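Local coordinates for protein TqaA (Penicillium aethiopicum, PDB 5DLK) that probably releases peptides by macrocyclization, acting as the terminal condensation-like domain of a fungal nonribosomal peptide synthetase, at residues A[60-65]-A[177-182]; A[66-71]-A[410-415]; A[70-75]-A[172-177]; A[263-268]-A[416-421]. One frame throughout, in Å; residues are numbered along the deposited sequence.

Contact 1: residues A[60-65]-A[177-182]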
# COMPACT_ATOMS: atom_id res chain seq x y z
N VAL A 60 8.40 2.95 4.03
CA VAL A 60 7.96 3.99 3.09
C VAL A 60 6.67 4.63 3.60
O VAL A 60 6.55 5.86 3.68
CB VAL A 60 7.71 3.42 1.67
CG1 VAL A 60 6.84 4.37 0.82
CG2 VAL A 60 9.04 3.14 0.99
N PHE A 61 5.71 3.79 3.95
CA PHE A 61 4.42 4.31 4.38
C PHE A 61 4.51 5.01 5.73
O PHE A 61 3.87 6.04 5.94
CB PHE A 61 3.39 3.17 4.44
CG PHE A 61 2.91 2.75 3.09
CD1 PHE A 61 2.34 3.67 2.22
CD2 PHE A 61 3.03 1.42 2.67
CE1 PHE A 61 1.90 3.30 0.96
CE2 PHE A 61 2.59 1.03 1.40
CZ PHE A 61 2.02 1.98 0.54
N ILE A 62 5.29 4.47 6.66
CA ILE A 62 5.42 5.09 7.98
C ILE A 62 6.05 6.48 7.89
O ILE A 62 5.56 7.45 8.50
CB ILE A 62 6.22 4.18 8.95
CG1 ILE A 62 5.38 2.94 9.25
CG2 ILE A 62 6.56 4.93 10.23
CD1 ILE A 62 6.12 1.82 9.95
N LYS A 63 7.10 6.61 7.07
CA LYS A 63 7.78 7.88 6.92
C LYS A 63 6.88 8.94 6.32
O LYS A 63 7.12 10.14 6.50
CB LYS A 63 9.02 7.74 6.02
CG LYS A 63 10.24 7.13 6.67
CD LYS A 63 11.41 7.25 5.66
CE LYS A 63 12.68 6.58 6.13
NZ LYS A 63 13.14 7.11 7.46
N ARG A 64 5.87 8.51 5.57
CA ARG A 64 4.96 9.41 4.89
C ARG A 64 3.65 9.63 5.68
O ARG A 64 2.68 10.24 5.17
CB ARG A 64 4.68 8.88 3.49
CG ARG A 64 5.91 9.10 2.56
CD ARG A 64 5.94 8.17 1.36
NE ARG A 64 7.19 8.38 0.60
CZ ARG A 64 8.39 7.94 0.97
NH1 ARG A 64 8.57 7.25 2.11
NH2 ARG A 64 9.45 8.21 0.20
N GLY A 65 3.63 9.15 6.92
CA GLY A 65 2.48 9.39 7.79
C GLY A 65 1.21 8.79 7.24
O GLY A 65 0.12 9.36 7.41
N SER A 177 -2.29 1.94 10.12
CA SER A 177 -1.16 2.42 9.33
C SER A 177 -1.06 1.59 8.04
O SER A 177 -1.30 0.39 8.05
CB SER A 177 0.13 2.31 10.15
OG SER A 177 1.28 2.47 9.33
N HIS A 178 -0.69 2.22 6.92
CA HIS A 178 -0.57 1.48 5.66
C HIS A 178 0.58 0.45 5.73
O HIS A 178 0.69 -0.43 4.88
CB HIS A 178 -0.39 2.48 4.50
CG HIS A 178 -0.85 1.99 3.16
ND1 HIS A 178 -0.83 0.66 2.79
CD2 HIS A 178 -1.34 2.65 2.09
CE1 HIS A 178 -1.28 0.53 1.56
NE2 HIS A 178 -1.59 1.73 1.10
N SER A 179 1.41 0.52 6.78
CA SER A 179 2.38 -0.55 7.02
C SER A 179 1.68 -1.86 7.37
O SER A 179 2.32 -2.91 7.43
CB SER A 179 3.34 -0.18 8.15
OG SER A 179 2.64 0.01 9.39
N GLN A 180 0.35 -1.81 7.56
CA GLN A 180 -0.40 -2.95 8.07
C GLN A 180 -1.47 -3.48 7.11
O GLN A 180 -2.21 -4.40 7.46
CB GLN A 180 -1.07 -2.58 9.42
CG GLN A 180 -0.07 -2.16 10.48
CD GLN A 180 -0.77 -1.59 11.72
OE1 GLN A 180 -1.33 -0.50 11.67
NE2 GLN A 180 -0.77 -2.36 12.82
N TRP A 181 -1.55 -2.92 5.90
CA TRP A 181 -2.54 -3.40 4.95
C TRP A 181 -2.11 -3.07 3.52
O TRP A 181 -1.18 -2.29 3.31
CB TRP A 181 -3.94 -2.79 5.24
CG TRP A 181 -4.00 -1.31 5.01
CD1 TRP A 181 -3.66 -0.34 5.90
CD2 TRP A 181 -4.38 -0.63 3.80
NE1 TRP A 181 -3.83 0.90 5.34
CE2 TRP A 181 -4.27 0.75 4.05
CE3 TRP A 181 -4.81 -1.06 2.54
CZ2 TRP A 181 -4.57 1.71 3.08
CZ3 TRP A 181 -5.10 -0.10 1.57
CH2 TRP A 181 -4.98 1.27 1.85
N ASP A 182 -2.77 -3.68 2.54
CA ASP A 182 -2.61 -3.28 1.15
C ASP A 182 -3.91 -3.48 0.38
O ASP A 182 -4.90 -3.99 0.92
CB ASP A 182 -1.46 -4.05 0.48
CG ASP A 182 -1.59 -5.55 0.58
OD1 ASP A 182 -2.73 -6.06 0.69
OD2 ASP A 182 -0.55 -6.23 0.51
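Ser177 OG and Ser179 OG are joined by a 2.8 Å hydrogen bond, and the side chain of Ile62 rests against this hydroxyl pair: Ile62 CD1 meets Ser179 CB at 3.9 Å, with Ile62 CG1 lying beside both serines. The larger share of the contact is a face-to-face stack. The ring of Phe61 lies almost flat on the imidazole of His178, planes 6° apart and centroids 3.8 Å from each other, so that Phe61 CZ sits over the centre of the histidine ring. His178 CB adds a CH-pi contact to the same face of the phenyl group. The opposite face of His178 is covered by Trp181, whose CZ2 lies over its centre, and a weak bond from His178 ND1 to Trp181 O (3.0 Å) helps hold the ring in the sandwich. His178 reaches this slot because its CG is anti to the backbone N (chi1 -154°). An alanine at Phe61 is likely to strip one face of the imidazole of its cover and leave that ring freer to turn. The sequence from Ser177 to Gly183 corresponds to the HHxxxDG motif of condensation domains, with His178 in the place of the second histidine; Gly183, about 6 Å from the side chain of His178, contacts phosphopantetheine in another structure of this protein. Asp182 of the same loop is salt-bridged to Arg313. Phe61 projects from the last turn of helix 56-63, which ends in a Schellman motif with Gly65 at C-prime, toward the loop between strand 169-177 and helix 186-197, while Phe102 of strand 100-105 touches Ile62 and Ser179.

Contact 2: residues A[66-71]-A[410-415]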
# COMPACT_ATOMS: atom_id res chain seq x y z
N THR A 66 1.33 7.63 6.59
CA THR A 66 0.21 7.05 5.87
C THR A 66 -0.71 6.37 6.88
O THR A 66 -0.35 5.38 7.50
CB THR A 66 0.67 6.06 4.80
OG1 THR A 66 1.81 6.61 4.14
CG2 THR A 66 -0.43 5.83 3.75
N PHE A 67 -1.90 6.93 7.05
CA PHE A 67 -2.75 6.58 8.18
C PHE A 67 -4.20 6.75 7.76
O PHE A 67 -4.56 7.77 7.16
CB PHE A 67 -2.37 7.48 9.35
CG PHE A 67 -3.03 7.14 10.67
CD1 PHE A 67 -2.95 5.86 11.20
CD2 PHE A 67 -3.66 8.14 11.40
CE1 PHE A 67 -3.53 5.57 12.46
CE2 PHE A 67 -4.25 7.87 12.64
CZ PHE A 67 -4.19 6.58 13.16
N HIS A 68 -5.01 5.72 8.00
CA HIS A 68 -6.39 5.71 7.54
C HIS A 68 -7.35 5.50 8.69
O HIS A 68 -7.02 4.81 9.66
CB HIS A 68 -6.63 4.61 6.52
CG HIS A 68 -6.13 4.93 5.15
ND1 HIS A 68 -4.80 5.10 4.86
CD2 HIS A 68 -6.80 5.13 3.98
CE1 HIS A 68 -4.66 5.40 3.58
NE2 HIS A 68 -5.86 5.40 3.02
N SER A 69 -8.53 6.08 8.56
CA SER A 69 -9.68 5.73 9.39
C SER A 69 -10.74 5.17 8.46
O SER A 69 -11.30 5.90 7.64
CB SER A 69 -10.22 6.95 10.14
OG SER A 69 -11.32 6.57 10.96
N TYR A 70 -11.01 3.87 8.58
CA TYR A 70 -12.05 3.24 7.78
C TYR A 70 -13.36 3.28 8.57
O TYR A 70 -13.46 2.71 9.65
CB TYR A 70 -11.67 1.81 7.42
CG TYR A 70 -10.55 1.75 6.40
CD1 TYR A 70 -10.75 2.25 5.12
CD2 TYR A 70 -9.31 1.22 6.72
CE1 TYR A 70 -9.73 2.21 4.18
CE2 TYR A 70 -8.28 1.17 5.77
CZ TYR A 70 -8.51 1.68 4.50
OH TYR A 70 -7.52 1.64 3.53
N ASN A 71 -14.35 3.96 8.00
CA ASN A 71 -15.54 4.38 8.75
C ASN A 71 -16.81 3.70 8.25
O ASN A 71 -17.13 3.77 7.07
CB ASN A 71 -15.72 5.89 8.65
CG ASN A 71 -14.48 6.64 9.05
OD1 ASN A 71 -13.70 6.17 9.88
ND2 ASN A 71 -14.28 7.81 8.45
N TYR A 410 -19.96 2.82 3.77
CA TYR A 410 -18.52 3.01 3.88
C TYR A 410 -18.09 4.44 3.60
O TYR A 410 -18.63 5.10 2.72
CB TYR A 410 -17.80 2.08 2.89
CG TYR A 410 -16.32 2.37 2.69
CD1 TYR A 410 -15.37 1.75 3.48
CD2 TYR A 410 -15.88 3.23 1.68
CE1 TYR A 410 -14.01 1.98 3.29
CE2 TYR A 410 -14.52 3.48 1.49
CZ TYR A 410 -13.59 2.84 2.30
OH TYR A 410 -12.25 3.06 2.14
N SER A 411 -17.10 4.91 4.35
CA SER A 411 -16.40 6.15 4.03
C SER A 411 -15.04 6.10 4.73
O SER A 411 -14.78 5.19 5.50
CB SER A 411 -17.20 7.38 4.46
OG SER A 411 -17.31 7.46 5.86
N LYS A 412 -14.16 7.07 4.47
CA LYS A 412 -12.86 7.02 5.13
C LYS A 412 -12.24 8.39 5.31
O LYS A 412 -12.61 9.35 4.63
CB LYS A 412 -11.89 6.11 4.34
CG LYS A 412 -11.52 6.68 2.97
CD LYS A 412 -10.47 5.83 2.28
CE LYS A 412 -10.22 6.33 0.85
NZ LYS A 412 -9.88 7.76 0.87
N PHE A 413 -11.32 8.47 6.27
CA PHE A 413 -10.41 9.59 6.39
C PHE A 413 -9.03 9.02 6.02
O PHE A 413 -8.75 7.86 6.32
CB PHE A 413 -10.35 10.18 7.79
CG PHE A 413 -11.69 10.49 8.42
CD1 PHE A 413 -12.73 11.04 7.68
CD2 PHE A 413 -11.89 10.23 9.77
CE1 PHE A 413 -13.95 11.34 8.30
CE2 PHE A 413 -13.11 10.51 10.38
CZ PHE A 413 -14.13 11.06 9.65
N ALA A 414 -8.16 9.84 5.44
CA ALA A 414 -6.83 9.35 5.07
C ALA A 414 -5.76 10.46 5.06
O ALA A 414 -6.03 11.60 4.67
CB ALA A 414 -6.90 8.67 3.70
N ARG A 415 -4.57 10.10 5.52
CA ARG A 415 -3.39 10.95 5.47
C ARG A 415 -2.33 10.24 4.62
O ARG A 415 -2.21 9.01 4.69
CB ARG A 415 -2.81 11.22 6.86
CG ARG A 415 -3.81 11.75 7.89
CD ARG A 415 -4.52 12.98 7.37
NE ARG A 415 -3.62 14.12 7.20
CZ ARG A 415 -4.03 15.30 6.75
NH1 ARG A 415 -5.31 15.49 6.47
NH2 ARG A 415 -3.17 16.30 6.59
O HOH W 1 -19.58 5.93 6.65
O HOH W 2 -16.14 9.42 6.87
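The Phe413 ring carries Asn71 ND2 on one face, 3.3 Å above its plane and over its centre, the amide and ring planes 65° apart. Across the sheet, the His68 ring has Ala414 CB over one face, a CH-pi contact of 3.7 Å to the centroid, and Lys412 CD at its edge. Tyr70 meets Tyr410 OH at its edge, 3.4 Å from Tyr70 CE1, while His68 CB lies toward the rim of one Tyr70 face. The Asn71 amide is fixed in rotation by Ser69 OG, which donates to a lone pair of Asn71 OD1 in the carbonyl plane (2.6 Å); Asn71 ND2 gives a proton to a water 2.9 Å away. A serine in place of Phe413 would probably leave Asn71 ND2 without the ring beneath it and open a gap beside Ser69 CB. Six backbone bonds pair Phe67, Ser69 and Asn71 with Arg415, Phe413 and Ser411, among them Arg415 N to Phe67 O (2.8 Å). This regular antiparallel pairing adds strand 407-415, which in the chain falls between strands 386-390 and 422-428 of the other large sheet, to the edge of the 67-75 sheet: the crossover strand between the two chloramphenicol acetyltransferase-like subdomains of condensation domains.

Contact 3: residues A[70-75]-A[172-177]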
# COMPACT_ATOMS: atom_id res chain seq x y z
N TYR A 70 -11.01 3.87 8.58
CA TYR A 70 -12.05 3.24 7.78
C TYR A 70 -13.36 3.28 8.57
O TYR A 70 -13.46 2.71 9.65
CB TYR A 70 -11.67 1.81 7.42
CG TYR A 70 -10.55 1.75 6.40
CD1 TYR A 70 -10.75 2.25 5.12
CD2 TYR A 70 -9.31 1.22 6.72
CE1 TYR A 70 -9.73 2.21 4.18
CE2 TYR A 70 -8.28 1.17 5.77
CZ TYR A 70 -8.51 1.68 4.50
OH TYR A 70 -7.52 1.64 3.53
N ASN A 71 -14.35 3.96 8.00
CA ASN A 71 -15.54 4.38 8.75
C ASN A 71 -16.81 3.70 8.25
O ASN A 71 -17.13 3.77 7.07
CB ASN A 71 -15.72 5.89 8.65
CG ASN A 71 -14.48 6.64 9.05
OD1 ASN A 71 -13.70 6.17 9.88
ND2 ASN A 71 -14.28 7.81 8.45
N TRP A 72 -17.53 3.07 9.16
CA TRP A 72 -18.74 2.35 8.81
C TRP A 72 -19.94 2.96 9.52
O TRP A 72 -20.04 2.87 10.73
CB TRP A 72 -18.60 0.89 9.17
CG TRP A 72 -17.49 0.21 8.42
CD1 TRP A 72 -16.24 -0.08 8.89
CD2 TRP A 72 -17.54 -0.22 7.07
NE1 TRP A 72 -15.50 -0.69 7.90
CE2 TRP A 72 -16.28 -0.79 6.77
CE3 TRP A 72 -18.52 -0.19 6.07
CZ2 TRP A 72 -15.99 -1.33 5.52
CZ3 TRP A 72 -18.22 -0.73 4.83
CH2 TRP A 72 -16.96 -1.29 4.57
N THR A 73 -20.85 3.57 8.76
CA THR A 73 -22.06 4.14 9.34
C THR A 73 -23.14 3.07 9.31
O THR A 73 -23.54 2.62 8.24
CB THR A 73 -22.53 5.39 8.60
OG1 THR A 73 -21.47 6.36 8.56
CG2 THR A 73 -23.75 6.02 9.30
N ILE A 74 -23.60 2.67 10.49
CA ILE A 74 -24.52 1.54 10.65
C ILE A 74 -25.87 2.05 11.14
O ILE A 74 -25.94 2.69 12.18
CB ILE A 74 -23.97 0.51 11.64
CG1 ILE A 74 -22.54 0.09 11.25
CG2 ILE A 74 -24.88 -0.70 11.71
CD1 ILE A 74 -21.85 -0.78 12.30
N LYS A 75 -26.94 1.78 10.39
CA LYS A 75 -28.27 2.25 10.76
C LYS A 75 -29.29 1.12 10.80
O LYS A 75 -29.34 0.30 9.88
CB LYS A 75 -28.76 3.33 9.79
CG LYS A 75 -28.06 4.65 9.95
CD LYS A 75 -28.47 5.63 8.87
CE LYS A 75 -27.74 6.94 9.03
NZ LYS A 75 -27.90 7.82 7.84
N LEU A 172 -18.73 3.09 13.33
CA LEU A 172 -17.59 2.31 13.79
C LEU A 172 -16.39 2.72 12.97
O LEU A 172 -16.49 2.75 11.75
CB LEU A 172 -17.86 0.82 13.61
CG LEU A 172 -16.66 -0.13 13.72
CD1 LEU A 172 -16.18 -0.23 15.15
CD2 LEU A 172 -17.04 -1.48 13.16
N THR A 173 -15.28 3.08 13.61
CA THR A 173 -14.06 3.35 12.84
C THR A 173 -12.90 2.44 13.23
O THR A 173 -12.75 2.00 14.38
CB THR A 173 -13.61 4.83 12.94
OG1 THR A 173 -12.86 5.05 14.14
CG2 THR A 173 -14.84 5.77 12.92
N ILE A 174 -12.07 2.14 12.23
CA ILE A 174 -10.90 1.32 12.39
C ILE A 174 -9.72 2.15 11.91
O ILE A 174 -9.67 2.50 10.74
CB ILE A 174 -11.02 0.01 11.58
CG1 ILE A 174 -12.43 -0.58 11.75
CG2 ILE A 174 -9.91 -0.97 11.93
CD1 ILE A 174 -12.74 -1.75 10.82
N GLN A 175 -8.80 2.50 12.81
CA GLN A 175 -7.62 3.26 12.43
C GLN A 175 -6.49 2.28 12.16
O GLN A 175 -6.42 1.22 12.77
CB GLN A 175 -7.23 4.27 13.51
CG GLN A 175 -8.23 5.41 13.61
CD GLN A 175 -7.83 6.45 14.62
OE1 GLN A 175 -6.77 6.37 15.25
NE2 GLN A 175 -8.69 7.46 14.79
N ILE A 176 -5.62 2.62 11.21
CA ILE A 176 -4.61 1.66 10.78
C ILE A 176 -3.54 2.38 9.95
O ILE A 176 -3.83 3.30 9.18
CB ILE A 176 -5.26 0.48 9.98
CG1 ILE A 176 -4.24 -0.61 9.63
CG2 ILE A 176 -6.03 0.98 8.76
CD1 ILE A 176 -4.87 -1.89 9.07
N SER A 177 -2.29 1.94 10.12
CA SER A 177 -1.16 2.42 9.33
C SER A 177 -1.06 1.59 8.04
O SER A 177 -1.30 0.39 8.05
CB SER A 177 0.13 2.31 10.15
OG SER A 177 1.28 2.47 9.33
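Ile176 CG2 nestles against the Tyr70 ring, 3.7 Å from Tyr70 CE2, and this begins a diagonal interlock repeated along the strands. Tyr70 is paired through the backbone with Ile174, yet its ring leans past that residue to Ile176. Trp72, paired with Leu172, likewise presents its indole edge to Ile174, whose CD1 lies near the ring plane at 4.2 Å from Trp72 NE1. Both rings thus meet the branch of a residue two places beyond their own partner, and bumps alternate with hollows instead of colliding head-on. Ile74 CD1 makes a looser touch on Leu172 CB, at 4.5 Å. Ile176 fits because CG1 is anti to the backbone N (chi1 -175°), which turns its CG2 methyl toward the tyrosine. Helix 186-197 covers this side of the sheet, Phe190 meeting both Tyr70 and Trp72 edge-to-face.

On the other face Asn71 and Thr173 run alongside each other in the same direction, and Asn71 OD1, hydrogen-bonded to Ser69 OG, fits against Thr173 CB and CG2, both 3.3 Å away. Met133 of helix 132-144 touches Asn71, and Cys136 touches Thr173. Beneath the side chains, four backbone bonds form two antiparallel hydrogen-bonded pairs; that from Trp72 N to Leu172 O is 2.8 Å long and that from Tyr70 N to Ile174 O is nearly straight, 169° at the hydrogen. Across these two strands the polar bonding is therefore all main chain, whereas the side chains meet mainly through carbon: backbone bonds set the alignment, and burial of apolar surface between two helices probably supplies much of the hold.

Contact 4: residues A[263-268]-A[416-421]. With EDO (1,2-ethanediol), chain E.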
# COMPACT_ATOMS: atom_id res chain seq x y z
N GLY A 263 6.41 23.28 1.68
CA GLY A 263 5.36 23.04 0.70
C GLY A 263 4.30 22.08 1.20
O GLY A 263 4.36 21.62 2.34
N GLN A 264 3.33 21.75 0.35
CA GLN A 264 2.27 20.85 0.78
C GLN A 264 2.01 19.73 -0.22
O GLN A 264 2.35 19.82 -1.40
CB GLN A 264 0.98 21.61 1.02
CG GLN A 264 0.34 22.17 -0.23
CD GLN A 264 -0.96 22.90 0.08
OE1 GLN A 264 -1.43 22.91 1.22
NE2 GLN A 264 -1.55 23.53 -0.94
N THR A 265 1.41 18.66 0.29
CA THR A 265 1.02 17.53 -0.53
C THR A 265 -0.08 17.99 -1.46
O THR A 265 -1.09 18.55 -1.00
CB THR A 265 0.53 16.37 0.33
OG1 THR A 265 1.60 15.91 1.17
CG2 THR A 265 0.01 15.21 -0.54
N LEU A 266 0.12 17.82 -2.76
CA LEU A 266 -0.92 18.13 -3.74
C LEU A 266 -1.39 16.87 -4.45
O LEU A 266 -0.55 16.07 -4.92
CB LEU A 266 -0.43 19.12 -4.80
CG LEU A 266 0.03 20.51 -4.39
CD1 LEU A 266 0.35 21.31 -5.66
CD2 LEU A 266 -1.06 21.17 -3.60
N TRP A 267 -2.71 16.70 -4.54
CA TRP A 267 -3.31 15.68 -5.40
C TRP A 267 -3.90 16.34 -6.64
O TRP A 267 -4.62 17.35 -6.55
CB TRP A 267 -4.42 14.91 -4.69
CG TRP A 267 -3.96 13.93 -3.67
CD1 TRP A 267 -3.65 14.18 -2.37
CD2 TRP A 267 -3.79 12.53 -3.87
NE1 TRP A 267 -3.29 13.01 -1.74
CE2 TRP A 267 -3.37 11.98 -2.64
CE3 TRP A 267 -3.95 11.67 -4.97
CZ2 TRP A 267 -3.11 10.62 -2.47
CZ3 TRP A 267 -3.68 10.32 -4.81
CH2 TRP A 267 -3.28 9.80 -3.56
N THR A 268 -3.62 15.77 -7.80
CA THR A 268 -4.12 16.33 -9.06
C THR A 268 -4.76 15.21 -9.88
O THR A 268 -4.18 14.13 -10.01
CB THR A 268 -3.00 17.03 -9.84
OG1 THR A 268 -2.42 18.05 -9.00
CG2 THR A 268 -3.53 17.66 -11.13
N PHE A 416 -1.59 11.02 3.84
CA PHE A 416 -0.48 10.49 3.03
C PHE A 416 0.32 11.68 2.53
O PHE A 416 -0.22 12.53 1.84
CB PHE A 416 -0.99 9.66 1.85
CG PHE A 416 0.11 9.19 0.92
CD1 PHE A 416 1.03 8.26 1.35
CD2 PHE A 416 0.22 9.70 -0.37
CE1 PHE A 416 2.06 7.80 0.50
CE2 PHE A 416 1.24 9.25 -1.23
CZ PHE A 416 2.16 8.30 -0.79
N ASP A 417 1.60 11.73 2.86
CA ASP A 417 2.43 12.87 2.49
C ASP A 417 3.76 12.43 1.89
O ASP A 417 4.68 12.08 2.61
CB ASP A 417 2.67 13.76 3.70
CG ASP A 417 1.39 14.39 4.21
OD1 ASP A 417 0.88 15.29 3.52
OD2 ASP A 417 0.92 13.95 5.26
N PRO A 418 3.85 12.47 0.55
CA PRO A 418 5.08 12.08 -0.16
C PRO A 418 6.31 12.85 0.31
O PRO A 418 6.18 13.96 0.83
CB PRO A 418 4.78 12.43 -1.63
CG PRO A 418 3.30 12.42 -1.74
CD PRO A 418 2.78 12.87 -0.37
N LEU A 419 7.49 12.27 0.10
CA LEU A 419 8.72 12.97 0.38
C LEU A 419 9.22 13.66 -0.90
O LEU A 419 8.60 14.63 -1.35
CB LEU A 419 9.75 12.00 0.96
CG LEU A 419 9.20 11.26 2.20
CD1 LEU A 419 10.24 10.32 2.82
CD2 LEU A 419 8.68 12.27 3.23
N ASP A 420 10.29 13.18 -1.52
CA ASP A 420 10.78 13.86 -2.73
C ASP A 420 10.25 13.23 -4.02
O ASP A 420 10.41 13.79 -5.09
CB ASP A 420 12.32 13.85 -2.77
CG ASP A 420 12.93 14.74 -1.70
OD1 ASP A 420 12.32 15.78 -1.37
OD2 ASP A 420 14.02 14.38 -1.20
N GLU A 421 9.60 12.07 -3.91
CA GLU A 421 9.12 11.34 -5.08
C GLU A 421 7.77 11.83 -5.63
O GLU A 421 6.98 12.49 -4.93
CB GLU A 421 9.00 9.85 -4.76
CG GLU A 421 7.76 9.48 -3.92
CD GLU A 421 7.88 9.87 -2.45
OE1 GLU A 421 9.00 10.14 -2.00
OE2 GLU A 421 6.83 9.88 -1.75
C1 EDO E . -2.96 14.24 1.73
O1 EDO E . -2.78 12.93 1.14
C2 EDO E . -3.27 14.20 3.24
O2 EDO E . -2.13 13.77 4.01
O HOH W 3 4.30 15.99 0.88
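Thr265 and Asp417 cross at about a right angle, and where they meet Thr265 OG1 donates a short bond of 2.5 Å to Asp417 OD1, on the anti lone pair that faces away from OD2. The hydroxyl stands beside its own backbone N (chi1 -63°), an orientation that sends the threonine methyl the other way: Thr265 CG2 packs at 3.6 Å on Pro418 CD, again crosswise. One water gives a proton to Thr265 OG1 (2.7 Å) and another to Pro418 O, so the hydroxyl both donates and accepts. The side chains of Trp267 and Phe416 also run crosswise, but only graze each other, Trp267 CZ2 lying 4.0 Å from Phe416 CD2. A 1,2-ethanediol, probably from the crystallisation liquor, bridges them at the indole edge. Its O1 takes the proton of Trp267 NE1 in a straight bond (2.9 Å, 170°) and donates to Phe416 O, and its O2 accepts from Phe416 N at 2.8 Å. At this surface site, away from the phosphopantetheine residues, the outermost strand 265-272 of the six-stranded sheet meets the loop by which the chain returns from crossover strand 407-415 to strand 422-428, an arrangement in keeping with the two-subdomain fold of condensation domains.

How the contacts relate
From the N terminus, helix 56-63 opens contact 1, and strand 67-75 directly after it opens contacts 2 and 3 from overlapping residues. Contact 3 closes first, at 172-177, nested inside the loop that contact 1 closes at 177-182; the two share Ser177. Strand 265-272 then opens contact 4. Contact 2 closes only at 410-415, crossing both contact 1 and contact 4, which itself closes immediately afterwards at 416-421. Contacts 2 and 3 flank one strand with neighbours in a single sheet, whereas contact 4 joins an edge strand of the other large sheet to the loop after strand 407-415. The salt bridge of Arg64 with Glu421 joins the segments of contacts 1 and 4 where the two halves of the domain meet.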